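Local coordinates for heme-binding protein A (Haemophilus parasuis 29755, PDB 3TPA) that probably binds glutathione in the periplasm as the solute-binding component of a transport system, despite a name that refers to heme, at residues I355-V360 against A386-H391; N270-G275 against P363-P368; Q102-K107 against G117-F122; S129-V134 against I144-P149. The protein carries 1 engineered substitution. All coordinates share one frame; numbering follows the deposited sequence.

Interaction 1. Residues I355-V360 against A386-H391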
loop_
_atom_site.group_PDB
_atom_site.type_symbol
_atom_site.label_atom_id
_atom_site.label_comp_id
_atom_site.label_asym_id
_atom_site.label_seq_id
_atom_site.Cartn_x
_atom_site.Cartn_y
_atom_site.Cartn_z
ATOM N N ILE A 355 15.373 21.646 9.282
ATOM C CA ILE A 355 14.413 20.833 8.553
ATOM C C ILE A 355 15.184 19.887 7.637
ATOM O O ILE A 355 15.821 20.317 6.678
ATOM C CB ILE A 355 13.453 21.678 7.715
ATOM C CG1 ILE A 355 12.574 22.563 8.605
ATOM C CG2 ILE A 355 12.582 20.779 6.834
ATOM C CD1 ILE A 355 11.921 23.710 7.833
ATOM N N TRP A 356 15.141 18.601 7.955
ATOM C CA TRP A 356 15.779 17.593 7.132
ATOM C C TRP A 356 14.964 17.334 5.864
ATOM O O TRP A 356 13.823 16.874 5.931
ATOM C CB TRP A 356 15.960 16.303 7.928
ATOM C CG TRP A 356 17.015 16.443 8.990
ATOM C CD1 TRP A 356 17.313 17.573 9.702
ATOM C CD2 TRP A 356 17.939 15.440 9.425
ATOM N NE1 TRP A 356 18.350 17.327 10.567
ATOM C CE2 TRP A 356 18.751 16.024 10.420
ATOM C CE3 TRP A 356 18.149 14.097 9.085
ATOM C CZ2 TRP A 356 19.766 15.316 11.074
ATOM C CZ3 TRP A 356 19.147 13.395 9.743
ATOM C CH2 TRP A 356 19.945 14.007 10.719
ATOM N N VAL A 357 15.555 17.639 4.711
ATOM C CA VAL A 357 14.904 17.411 3.414
ATOM C C VAL A 357 15.106 15.971 2.931
ATOM O O VAL A 357 16.220 15.459 2.958
ATOM C CB VAL A 357 15.431 18.392 2.344
ATOM C CG1 VAL A 357 14.775 18.132 0.990
ATOM C CG2 VAL A 357 15.206 19.831 2.778
ATOM N N GLN A 358 14.026 15.319 2.499
ATOM C CA GLN A 358 14.116 13.961 1.962
ATOM C C GLN A 358 14.753 13.983 0.564
ATOM O O GLN A 358 14.279 14.681 -0.323
ATOM C CB GLN A 358 12.740 13.288 1.925
ATOM C CG GLN A 358 12.757 11.923 1.276
ATOM C CD GLN A 358 11.519 11.103 1.539
ATOM O OE1 GLN A 358 10.978 11.102 2.638
ATOM N NE2 GLN A 358 11.076 10.373 0.533
ATOM N N PRO A 359 15.845 13.226 0.376
ATOM C CA PRO A 359 16.619 13.370 -0.857
ATOM C C PRO A 359 16.160 12.463 -2.000
ATOM O O PRO A 359 16.623 12.646 -3.117
ATOM C CB PRO A 359 18.023 12.979 -0.409
ATOM C CG PRO A 359 17.773 11.930 0.601
ATOM C CD PRO A 359 16.533 12.358 1.347
ATOM N N VAL A 360 15.283 11.506 -1.722
ATOM C CA VAL A 360 14.799 10.578 -2.741
ATOM C C VAL A 360 13.289 10.674 -2.848
ATOM O O VAL A 360 12.580 10.280 -1.921
ATOM C CB VAL A 360 15.174 9.133 -2.405
ATOM C CG1 VAL A 360 14.482 8.159 -3.352
ATOM C CG2 VAL A 360 16.681 8.951 -2.470
ATOM N N ALA A 386 14.881 27.900 10.793
ATOM C CA ALA A 386 15.136 26.508 10.452
ATOM C C ALA A 386 15.963 26.398 9.172
ATOM O O ALA A 386 15.500 26.751 8.082
ATOM C CB ALA A 386 13.809 25.764 10.299
ATOM N N LYS A 387 17.191 25.915 9.313
ATOM C CA LYS A 387 18.065 25.660 8.178
ATOM C C LYS A 387 17.663 24.363 7.469
ATOM O O LYS A 387 17.385 23.357 8.121
ATOM C CB LYS A 387 19.508 25.557 8.669
ATOM C CG LYS A 387 20.554 25.590 7.566
ATOM C CD LYS A 387 21.950 25.655 8.150
ATOM C CE LYS A 387 22.997 25.822 7.067
ATOM N NZ LYS A 387 24.088 26.725 7.531
ATOM N N LEU A 388 17.626 24.384 6.138
ATOM C CA LEU A 388 17.374 23.162 5.374
ATOM C C LEU A 388 18.633 22.312 5.380
ATOM O O LEU A 388 19.727 22.800 5.121
ATOM C CB LEU A 388 16.961 23.471 3.935
ATOM C CG LEU A 388 15.696 24.308 3.776
ATOM C CD1 LEU A 388 15.189 24.189 2.351
ATOM C CD2 LEU A 388 14.641 23.845 4.751
ATOM N N VAL A 389 18.467 21.033 5.682
ATOM C CA VAL A 389 19.596 20.127 5.843
ATOM C C VAL A 389 19.473 18.972 4.867
ATOM O O VAL A 389 18.430 18.319 4.780
ATOM C CB VAL A 389 19.681 19.577 7.284
ATOM C CG1 VAL A 389 20.749 18.492 7.391
ATOM C CG2 VAL A 389 19.961 20.708 8.264
ATOM N N THR A 390 20.551 18.732 4.135
ATOM C CA THR A 390 20.593 17.707 3.101
ATOM C C THR A 390 21.438 16.518 3.552
ATOM O O THR A 390 22.465 16.691 4.199
ATOM C CB THR A 390 21.180 18.298 1.806
ATOM O OG1 THR A 390 20.379 19.414 1.381
ATOM C CG2 THR A 390 21.231 17.246 0.708
ATOM N N HIS A 391 20.993 15.313 3.213
ATOM C CA HIS A 391 21.680 14.081 3.591
ATOM C C HIS A 391 21.470 13.068 2.479
ATOM O O HIS A 391 20.506 13.176 1.727
ATOM C CB HIS A 391 21.073 13.489 4.881
ATOM C CG HIS A 391 21.504 14.173 6.142
ATOM N ND1 HIS A 391 22.772 14.036 6.669
ATOM C CD2 HIS A 391 20.829 14.980 6.990
ATOM C CE1 HIS A 391 22.864 14.748 7.777
ATOM N NE2 HIS A 391 21.698 15.329 7.996
HETATM O O HOH W 1 18.389 15.933 1.298
HETATM O O HOH W 2 18.049 15.642 4.955
#

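Interaction 2. Residues N270-G275 against P363-P368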
loop_
_atom_site.group_PDB
_atom_site.type_symbol
_atom_site.label_atom_id
_atom_site.label_comp_id
_atom_site.label_asym_id
_atom_site.label_seq_id
_atom_site.Cartn_x
_atom_site.Cartn_y
_atom_site.Cartn_z
ATOM N N ASN A 270 -1.714 6.859 1.943
ATOM C CA ASN A 270 -0.395 7.341 2.335
ATOM C C ASN A 270 -0.541 8.676 3.053
ATOM O O ASN A 270 -1.643 9.211 3.144
ATOM C CB ASN A 270 0.570 7.439 1.118
ATOM C CG ASN A 270 0.119 8.439 0.056
ATOM O OD1 ASN A 270 -0.567 9.403 0.340
ATOM N ND2 ASN A 270 0.534 8.210 -1.181
ATOM N N LEU A 271 0.555 9.184 3.593
ATOM C CA LEU A 271 0.554 10.467 4.297
ATOM C C LEU A 271 1.916 11.103 4.158
ATOM O O LEU A 271 2.940 10.460 4.402
ATOM C CB LEU A 271 0.269 10.276 5.793
ATOM C CG LEU A 271 0.330 11.548 6.672
ATOM C CD1 LEU A 271 -0.760 12.534 6.263
ATOM C CD2 LEU A 271 0.220 11.218 8.198
ATOM N N ALA A 272 1.931 12.364 3.744
ATOM C CA ALA A 272 3.158 13.139 3.725
ATOM C C ALA A 272 3.021 14.070 4.897
ATOM O O ALA A 272 1.975 14.680 5.075
ATOM C CB ALA A 272 3.269 13.937 2.432
ATOM N N TYR A 273 4.061 14.180 5.711
ATOM C CA TYR A 273 3.951 14.963 6.940
ATOM C C TYR A 273 5.277 15.602 7.281
ATOM O O TYR A 273 6.301 15.237 6.733
ATOM C CB TYR A 273 3.493 14.083 8.107
ATOM C CG TYR A 273 4.426 12.942 8.435
ATOM C CD1 TYR A 273 5.453 13.097 9.362
ATOM C CD2 TYR A 273 4.280 11.700 7.820
ATOM C CE1 TYR A 273 6.303 12.048 9.676
ATOM C CE2 TYR A 273 5.119 10.644 8.139
ATOM C CZ TYR A 273 6.128 10.823 9.059
ATOM O OH TYR A 273 6.974 9.783 9.352
ATOM N N ILE A 274 5.254 16.543 8.215
ATOM C CA ILE A 274 6.483 17.058 8.789
ATOM C C ILE A 274 6.674 16.317 10.111
ATOM O O ILE A 274 5.836 16.405 11.000
ATOM C CB ILE A 274 6.400 18.573 9.041
ATOM C CG1 ILE A 274 6.129 19.349 7.748
ATOM C CG2 ILE A 274 7.665 19.085 9.739
ATOM C CD1 ILE A 274 7.238 19.203 6.662
ATOM N N GLY A 275 7.767 15.577 10.246
ATOM C CA GLY A 275 8.034 14.859 11.482
ATOM C C GLY A 275 8.678 15.843 12.438
ATOM O O GLY A 275 9.421 16.713 12.003
ATOM N N PRO A 363 6.180 8.842 -4.197
ATOM C CA PRO A 363 4.838 9.261 -4.618
ATOM C C PRO A 363 4.122 10.056 -3.533
ATOM O O PRO A 363 3.430 11.011 -3.853
ATOM C CB PRO A 363 4.126 7.929 -4.875
ATOM C CG PRO A 363 5.241 7.021 -5.343
ATOM C CD PRO A 363 6.446 7.429 -4.533
ATOM N N SER A 364 4.305 9.679 -2.270
ATOM C CA SER A 364 3.681 10.413 -1.162
ATOM C C SER A 364 4.068 11.888 -1.162
ATOM O O SER A 364 3.293 12.736 -0.719
ATOM C CB SER A 364 3.986 9.767 0.201
ATOM O OG SER A 364 5.375 9.651 0.458
ATOM N N ASN A 365 5.278 12.190 -1.634
ATOM C CA ASN A 365 5.715 13.593 -1.765
ATOM C C ASN A 365 6.718 13.794 -2.905
ATOM O O ASN A 365 7.903 13.496 -2.751
ATOM C CB ASN A 365 6.284 14.129 -0.429
ATOM C CG ASN A 365 6.476 15.637 -0.442
ATOM O OD1 ASN A 365 6.583 16.238 -1.511
ATOM N ND2 ASN A 365 6.515 16.261 0.745
ATOM N N PRO A 366 6.242 14.311 -4.053
ATOM C CA PRO A 366 7.066 14.489 -5.257
ATOM C C PRO A 366 8.049 15.660 -5.198
ATOM O O PRO A 366 8.831 15.840 -6.138
ATOM C CB PRO A 366 6.027 14.760 -6.349
ATOM C CG PRO A 366 4.912 15.416 -5.629
ATOM C CD PRO A 366 4.848 14.734 -4.280
ATOM N N ASN A 367 8.019 16.439 -4.123
ATOM C CA ASN A 367 8.947 17.561 -3.988
ATOM C C ASN A 367 9.170 17.969 -2.535
ATOM O O ASN A 367 8.715 19.021 -2.122
ATOM C CB ASN A 367 8.446 18.765 -4.787
ATOM C CG ASN A 367 9.531 19.773 -5.058
ATOM O OD1 ASN A 367 10.579 19.756 -4.423
ATOM N ND2 ASN A 367 9.291 20.654 -6.017
ATOM N N PRO A 368 9.896 17.134 -1.766
ATOM C CA PRO A 368 10.212 17.440 -0.368
ATOM C C PRO A 368 10.986 18.752 -0.253
ATOM O O PRO A 368 10.781 19.484 0.714
ATOM C CB PRO A 368 11.104 16.266 0.058
ATOM C CG PRO A 368 10.822 15.178 -0.913
ATOM C CD PRO A 368 10.465 15.843 -2.194
#

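Interaction 3. Residues Q102-K107 against G117-F122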
loop_
_atom_site.group_PDB
_atom_site.type_symbol
_atom_site.label_atom_id
_atom_site.label_comp_id
_atom_site.label_asym_id
_atom_site.label_seq_id
_atom_site.Cartn_x
_atom_site.Cartn_y
_atom_site.Cartn_z
ATOM N N GLN A 102 3.965 -21.707 3.538
ATOM C CA GLN A 102 5.149 -22.295 4.156
ATOM C C GLN A 102 6.442 -22.054 3.370
ATOM O O GLN A 102 7.506 -21.967 3.961
ATOM C CB GLN A 102 4.925 -23.787 4.469
ATOM C CG GLN A 102 3.943 -24.033 5.649
ATOM C CD GLN A 102 4.339 -23.290 6.893
ATOM O OE1 GLN A 102 3.619 -22.411 7.359
ATOM N NE2 GLN A 102 5.490 -23.636 7.444
ATOM N N ARG A 103 6.355 -21.930 2.049
ATOM C CA ARG A 103 7.533 -21.589 1.257
ATOM C C ARG A 103 8.169 -20.358 1.891
ATOM O O ARG A 103 9.396 -20.245 2.003
ATOM C CB ARG A 103 7.162 -21.279 -0.194
ATOM C CG ARG A 103 8.354 -20.840 -1.030
ATOM C CD ARG A 103 7.957 -20.233 -2.373
ATOM N NE ARG A 103 9.157 -19.882 -3.128
ATOM C CZ ARG A 103 9.177 -19.521 -4.400
ATOM N NH1 ARG A 103 8.051 -19.449 -5.103
ATOM N NH2 ARG A 103 10.336 -19.239 -4.969
ATOM N N GLN A 104 7.301 -19.468 2.354
ATOM C CA GLN A 104 7.704 -18.198 2.914
ATOM C C GLN A 104 8.126 -18.292 4.374
ATOM O O GLN A 104 9.169 -17.777 4.739
ATOM C CB GLN A 104 6.570 -17.175 2.748
ATOM C CG GLN A 104 6.074 -17.094 1.281
ATOM C CD GLN A 104 5.206 -15.894 1.013
ATOM O OE1 GLN A 104 5.546 -14.769 1.372
ATOM N NE2 GLN A 104 4.074 -16.123 0.366
ATOM N N ALA A 105 7.320 -18.956 5.200
ATOM C CA ALA A 105 7.514 -18.927 6.658
ATOM C C ALA A 105 8.562 -19.899 7.189
ATOM O O ALA A 105 9.122 -19.692 8.264
ATOM C CB ALA A 105 6.197 -19.190 7.370
ATOM N N ASP A 106 8.785 -20.975 6.453
ATOM C CA ASP A 106 9.673 -22.041 6.880
ATOM C C ASP A 106 10.978 -21.924 6.131
ATOM O O ASP A 106 11.033 -22.226 4.946
ATOM C CB ASP A 106 9.006 -23.391 6.580
ATOM C CG ASP A 106 9.891 -24.584 6.915
ATOM O OD1 ASP A 106 11.021 -24.380 7.408
ATOM O OD2 ASP A 106 9.443 -25.737 6.679
ATOM N N LYS A 107 12.030 -21.474 6.809
ATOM C CA LYS A 107 13.345 -21.314 6.168
ATOM C C LYS A 107 13.913 -22.615 5.574
ATOM O O LYS A 107 14.737 -22.583 4.655
ATOM C CB LYS A 107 14.354 -20.707 7.147
ATOM C CG LYS A 107 14.934 -21.700 8.137
ATOM C CD LYS A 107 16.031 -21.060 8.974
ATOM C CE LYS A 107 16.582 -22.027 10.014
ATOM N NZ LYS A 107 17.453 -23.092 9.436
ATOM N N GLY A 117 14.848 -16.342 -3.841
ATOM C CA GLY A 117 13.716 -15.520 -3.455
ATOM C C GLY A 117 13.835 -14.869 -2.090
ATOM O O GLY A 117 14.434 -15.430 -1.172
ATOM N N THR A 118 13.242 -13.681 -1.973
ATOM C CA THR A 118 13.205 -12.907 -0.737
ATOM C C THR A 118 11.754 -12.549 -0.453
ATOM O O THR A 118 11.053 -12.042 -1.331
ATOM C CB THR A 118 13.956 -11.608 -0.920
ATOM O OG1 THR A 118 13.539 -11.030 -2.157
ATOM C CG2 THR A 118 15.462 -11.856 -0.990
ATOM N N TYR A 119 11.302 -12.778 0.774
ATOM C CA TYR A 119 9.881 -12.651 1.060
ATOM C C TYR A 119 9.594 -11.303 1.684
ATOM O O TYR A 119 9.227 -11.193 2.858
ATOM C CB TYR A 119 9.407 -13.857 1.877
ATOM C CG TYR A 119 9.770 -15.105 1.112
ATOM C CD1 TYR A 119 9.002 -15.517 0.027
ATOM C CD2 TYR A 119 10.917 -15.842 1.427
ATOM C CE1 TYR A 119 9.344 -16.638 -0.722
ATOM C CE2 TYR A 119 11.272 -16.962 0.677
ATOM C CZ TYR A 119 10.476 -17.355 -0.394
ATOM O OH TYR A 119 10.805 -18.463 -1.146
ATOM N N PHE A 120 9.782 -10.276 0.856
ATOM C CA PHE A 120 9.678 -8.897 1.281
ATOM C C PHE A 120 8.384 -8.623 2.024
ATOM O O PHE A 120 8.384 -7.958 3.035
ATOM C CB PHE A 120 9.733 -7.946 0.078
ATOM C CG PHE A 120 11.049 -7.928 -0.630
ATOM C CD1 PHE A 120 12.153 -7.320 -0.049
ATOM C CD2 PHE A 120 11.180 -8.505 -1.885
ATOM C CE1 PHE A 120 13.368 -7.305 -0.702
ATOM C CE2 PHE A 120 12.387 -8.483 -2.545
ATOM C CZ PHE A 120 13.484 -7.883 -1.952
ATOM N N TYR A 121 7.267 -9.087 1.486
ATOM C CA TYR A 121 5.981 -8.722 2.062
ATOM C C TYR A 121 5.693 -9.545 3.316
ATOM O O TYR A 121 5.190 -9.026 4.315
ATOM C CB TYR A 121 4.860 -8.823 1.020
ATOM C CG TYR A 121 4.592 -7.518 0.300
ATOM C CD1 TYR A 121 5.261 -7.194 -0.866
ATOM C CD2 TYR A 121 3.671 -6.611 0.793
ATOM C CE1 TYR A 121 5.020 -6.004 -1.517
ATOM C CE2 TYR A 121 3.423 -5.408 0.144
ATOM C CZ TYR A 121 4.103 -5.113 -1.011
ATOM O OH TYR A 121 3.865 -3.915 -1.661
ATOM N N PHE A 122 6.030 -10.830 3.281
ATOM C CA PHE A 122 5.878 -11.653 4.478
ATOM C C PHE A 122 6.487 -10.932 5.693
ATOM O O PHE A 122 5.884 -10.874 6.771
ATOM C CB PHE A 122 6.542 -13.015 4.259
ATOM C CG PHE A 122 6.221 -14.033 5.323
ATOM C CD1 PHE A 122 5.055 -14.788 5.257
ATOM C CD2 PHE A 122 7.091 -14.255 6.373
ATOM C CE1 PHE A 122 4.762 -15.735 6.237
ATOM C CE2 PHE A 122 6.798 -15.208 7.367
ATOM C CZ PHE A 122 5.637 -15.941 7.292
HETATM O O HOH W 3 6.623 -12.203 0.871
#

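Interaction 4. Residues S129-V134 against I144-P149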
loop_
_atom_site.group_PDB
_atom_site.type_symbol
_atom_site.label_atom_id
_atom_site.label_comp_id
_atom_site.label_asym_id
_atom_site.label_seq_id
_atom_site.Cartn_x
_atom_site.Cartn_y
_atom_site.Cartn_z
ATOM N N SER A 129 6.439 -12.923 13.103
ATOM C CA SER A 129 6.157 -12.788 14.521
ATOM C C SER A 129 4.668 -12.935 14.836
ATOM O O SER A 129 4.299 -13.301 15.944
ATOM C CB SER A 129 6.681 -11.444 15.036
ATOM O OG SER A 129 6.112 -10.364 14.328
ATOM N N ILE A 130 3.818 -12.645 13.855
ATOM C CA ILE A 130 2.372 -12.748 14.034
ATOM C C ILE A 130 1.857 -14.176 13.814
ATOM O O ILE A 130 0.949 -14.637 14.501
ATOM C CB ILE A 130 1.648 -11.784 13.077
ATOM C CG1 ILE A 130 1.892 -10.339 13.521
ATOM C CG2 ILE A 130 0.161 -12.092 13.020
ATOM C CD1 ILE A 130 1.326 -9.295 12.593
ATOM N N LEU A 131 2.457 -14.875 12.852
ATOM C CA LEU A 131 1.972 -16.177 12.413
ATOM C C LEU A 131 2.526 -17.328 13.247
ATOM O O LEU A 131 3.740 -17.530 13.313
ATOM C CB LEU A 131 2.386 -16.404 10.958
ATOM C CG LEU A 131 1.334 -16.746 9.908
ATOM C CD1 LEU A 131 2.028 -17.218 8.636
ATOM C CD2 LEU A 131 0.372 -17.806 10.417
ATOM N N LYS A 132 1.658 -18.114 13.868
ATOM C CA LYS A 132 2.176 -19.255 14.602
ATOM C C LYS A 132 2.231 -20.489 13.713
ATOM O O LYS A 132 3.219 -21.220 13.715
ATOM C CB LYS A 132 1.363 -19.551 15.864
ATOM C CG LYS A 132 1.794 -20.842 16.568
ATOM C CD LYS A 132 0.998 -21.083 17.853
ATOM C CE LYS A 132 1.765 -20.623 19.086
ATOM N NZ LYS A 132 0.928 -20.677 20.317
ATOM N N SER A 133 1.170 -20.724 12.950
ATOM C CA SER A 133 1.122 -21.944 12.159
ATOM C C SER A 133 0.025 -21.943 11.109
ATOM O O SER A 133 -1.004 -21.290 11.257
ATOM C CB SER A 133 0.966 -23.164 13.082
ATOM O OG SER A 133 -0.302 -23.155 13.709
ATOM N N VAL A 134 0.283 -22.683 10.034
ATOM C CA VAL A 134 -0.648 -22.883 8.931
ATOM C C VAL A 134 -0.744 -24.385 8.702
ATOM O O VAL A 134 0.216 -25.005 8.232
ATOM C CB VAL A 134 -0.140 -22.225 7.649
ATOM C CG1 VAL A 134 -1.120 -22.461 6.486
ATOM C CG2 VAL A 134 0.075 -20.734 7.868
ATOM N N ILE A 144 -5.268 -21.561 10.459
ATOM C CA ILE A 144 -4.143 -20.670 10.709
ATOM C C ILE A 144 -4.246 -20.144 12.127
ATOM O O ILE A 144 -5.282 -19.638 12.524
ATOM C CB ILE A 144 -4.072 -19.488 9.697
ATOM C CG1 ILE A 144 -3.863 -19.998 8.262
ATOM C CG2 ILE A 144 -2.929 -18.533 10.056
ATOM C CD1 ILE A 144 -3.802 -18.885 7.211
ATOM N N THR A 145 -3.170 -20.271 12.887
ATOM C CA THR A 145 -3.147 -19.819 14.273
ATOM C C THR A 145 -2.141 -18.694 14.455
ATOM O O THR A 145 -1.023 -18.779 13.942
ATOM C CB THR A 145 -2.763 -20.983 15.200
ATOM O OG1 THR A 145 -3.687 -22.062 15.003
ATOM C CG2 THR A 145 -2.777 -20.550 16.684
ATOM N N LEU A 146 -2.534 -17.648 15.180
ATOM C CA LEU A 146 -1.645 -16.502 15.440
ATOM C C LEU A 146 -0.993 -16.555 16.818
ATOM O O LEU A 146 -1.539 -17.128 17.749
ATOM C CB LEU A 146 -2.413 -15.180 15.328
ATOM C CG LEU A 146 -3.238 -14.970 14.051
ATOM C CD1 LEU A 146 -3.752 -13.552 14.000
ATOM C CD2 LEU A 146 -2.412 -15.306 12.807
ATOM N N ASN A 147 0.167 -15.919 16.941
ATOM C CA ASN A 147 0.822 -15.785 18.233
ATOM C C ASN A 147 0.061 -14.841 19.158
ATOM O O ASN A 147 0.079 -15.020 20.361
ATOM C CB ASN A 147 2.257 -15.304 18.051
ATOM C CG ASN A 147 3.158 -16.382 17.501
ATOM O OD1 ASN A 147 2.997 -17.559 17.809
ATOM N ND2 ASN A 147 4.115 -15.989 16.694
ATOM N N LYS A 148 -0.588 -13.825 18.594
ATOM C CA LYS A 148 -1.480 -12.976 19.374
ATOM C C LYS A 148 -2.574 -12.455 18.467
ATOM O O LYS A 148 -2.439 -12.529 17.261
ATOM C CB LYS A 148 -0.727 -11.839 20.084
ATOM C CG LYS A 148 0.015 -10.863 19.188
ATOM C CD LYS A 148 0.921 -9.934 20.016
ATOM C CE LYS A 148 0.119 -8.959 20.869
ATOM N NZ LYS A 148 0.985 -8.099 21.734
ATOM N N PRO A 149 -3.681 -11.965 19.044
ATOM C CA PRO A 149 -4.783 -11.543 18.177
ATOM C C PRO A 149 -4.361 -10.370 17.328
ATOM O O PRO A 149 -3.611 -9.507 17.796
ATOM C CB PRO A 149 -5.865 -11.109 19.168
ATOM C CG PRO A 149 -5.526 -11.825 20.443
ATOM C CD PRO A 149 -4.035 -11.882 20.474
HETATM O O HOH W 4 5.915 -17.420 14.997
HETATM O O HOH W 5 -1.598 -18.831 19.912
HETATM O O HOH W 6 -2.788 -23.544 12.883
#

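Interaction 1. Residues I355-V360 against A386-H391
Trp356 and Val389 are paired across two parallel strands, and their side chains lie alongside each other on the same face of the sheet. CG1 of Val389 stands over the five-membered ring of Trp356, a CH-pi contact 4.2 Å from the ring centroid and 13° off its normal. Farther along the same indole face comes His391, whose imidazole slants across the six-membered ring with the planes 38° apart; its NE2 lies 3.5 Å from Trp356 CH2. With CG anti to its own carbonyl carbon (chi1 -78°), the His391 ring swings back toward the indole. A broad flat tryptophan suits this place, since one face receives both a branched aliphatic residue and an aromatic one. Ile355 turns to the other face of the sheet, where CD1 reaches Ala386 CB at 3.7 Å and CB meets Leu388 CD2 at 3.9 Å. On this face Ile355 packs on Ile375, and Leu388 on Ala372, of helix 368-381. Between the backbones, Ile355 N donates to Lys387 O, Val389 N to Ile355 O and Val357 N to Val389 O. Where the strands part, one water donates to Val357 O and Val389 O, while a second joins Val357 O to His391 N. Strand 351-356, helix 368-381 and strand 384-389 together form a beta-alpha-beta unit, the parallel crossover typical of periplasmic binding protein lobes.

Interaction 2. Residues N270-G275 against P363-P368
Ala272 and Ser364 bring their CA atoms within 5.6 Å where the extended strand 270-275 passes the irregular loop that leads into helix 368-381. The methyl of Ala272 points at the loop and meets Ser364 O at 3.4 Å and Asn365 CB at 4.2 Å; a side chain this small lets the loop backbone come close to the strand. Asn270 also faces the loop. Its CG sits between its backbone N and carbonyl carbon (chi1 63°), bringing the amide close to Ser364, with ND2 3.8 Å from Ser364 CA. That approach is packing, for ND2 gives its hydrogen bond to Ser484 OG. Ser364 is compact enough to fit in this buried spot, and its carbonyl O is engaged by Tyr306 OH. Asn365 shapes the loop: its OD1 accepts from Asn367 N at 3.0 Å, an Asx turn, while its ND2 is bonded to Thr371 OG1. Asn367 then serves as N-cap, its OD1 accepting from Arg370 N at the start of helix 368-381. Strand 261-276 runs between strands 478-491 and 407-413 in the mixed sheet, and the loop lies against it beside helix 298-306, where Tyr306 touches both Ala272 and Asn365.

Interaction 3. Residues Q102-K107 against G117-F122
Tyr119 OH is held by two groups: it forms a hydrogen bond with His112 O and takes a weak one from Arg103 NE at 2.9 Å, with an N-H...O angle of only 127°. Arg103 NE also bonds to Tyr111 O, consistent with a proton shared between two acceptors. The arginine side chain, extended from CG to NE, crosses the tyrosine at about a right angle, its guanidinium plane turned 71° from the phenol ring, and NE lies at the ring edge. Its far end makes a salt bridge from NH1 to Asp183, so a long charged residue serves well here: its CG and CD methylenes pass close to the phenol oxygen before the chain reaches the acid. Gln104 covers the ring: its CA sits over the centre of one Tyr119 face, 4.0 Å from the centroid, and CG comes to 3.6 Å from CD1. The contact joins the end of helix 94-105 to the start of helix 120-124, with Tyr119 as N-cap of the latter and centre of an inverse gamma turn. Farther into helix 120-124, Phe122 takes its CG anti to the backbone N (chi1 -169°), which lays the ring against Gln104 and Ala105. Gln104 CB lies over a face of that ring, and Ala105 CB comes to 3.3 Å from CZ, a close fit that a bare methyl allows. The amide of Gln104 is held at its end: NE2 bonds to Phe161 O, and OE1 lies 2.8 Å from a water that accepts from Phe122 N.

Interaction 4. Residues S129-V134 against I144-P149
A beta hairpin brings strands 131-136 and 141-146 together, and a classic beta bulge interrupts their antiparallel pairing. Lys132 and Ser133 both face Thr145, whose carbonyl O accepts from Lys132 N at 2.8 Å and Ser133 N at 3.1 Å, both donors lying in the carbonyl plane. Thr145 N donates back to Ser133 O. The hydroxyls of Ser133 and Thr145, on one face of the sheet, share a water, 2.6 Å from Ser133 OG and 2.7 Å from Thr145 OG1; short hydroxyl side chains suit this place, since both can reach the same water. On the other face, Val134 and Ile144 lie side by side, with CG2 of the valine 4.0 Å from CG1 of the isoleucine. Leu131 CD2 presses on Ile144 CG2 at 3.4 Å, tighter than usual for two carbons. Asn147 ties the strand end to the short helix before the hairpin. With chi1 at -73° its amide lies beside its own backbone N, which puts ND2 at Ser129 O, 2.8 Å away in a nearly straight bond, 175° at the hydrogen. The acceptor lies in the amide plane of Asn147, although ND2 stands above the carbonyl plane of Ser129. Asn147 N also donates to Ile130 O, and a water connects ND2 with Leu131 O. The aliphatic part of Lys132 runs past Asn147 OD1. Strand 131-136 forms one border of the antiparallel sheet, strand 69-74 flanks 141-146, and Phe101 of helix 94-105 packs against Leu131, Val134 and Ile144.

Along the chain, interaction 3 closes first, then interaction 4, while the segments of interactions 1 and 2 alternate farther on. The contacts form two groups. Interactions 3 and 4 have centres about 15 Å apart and touch: Phe122 of helix 120-124 meets Leu131, and Gln102 of helix 94-105 meets Val134. Interactions 1 and 2, with centres about 13 Å apart, reach the same mixed sheet and meet where Pro368 packs on Val357 and Gln358. Between the groups, centres are about 30 to 40 Å apart and nothing touches. This separation is consistent with the two-lobed build of periplasmic binding proteins, with one pair in each of two separate sheet-containing regions.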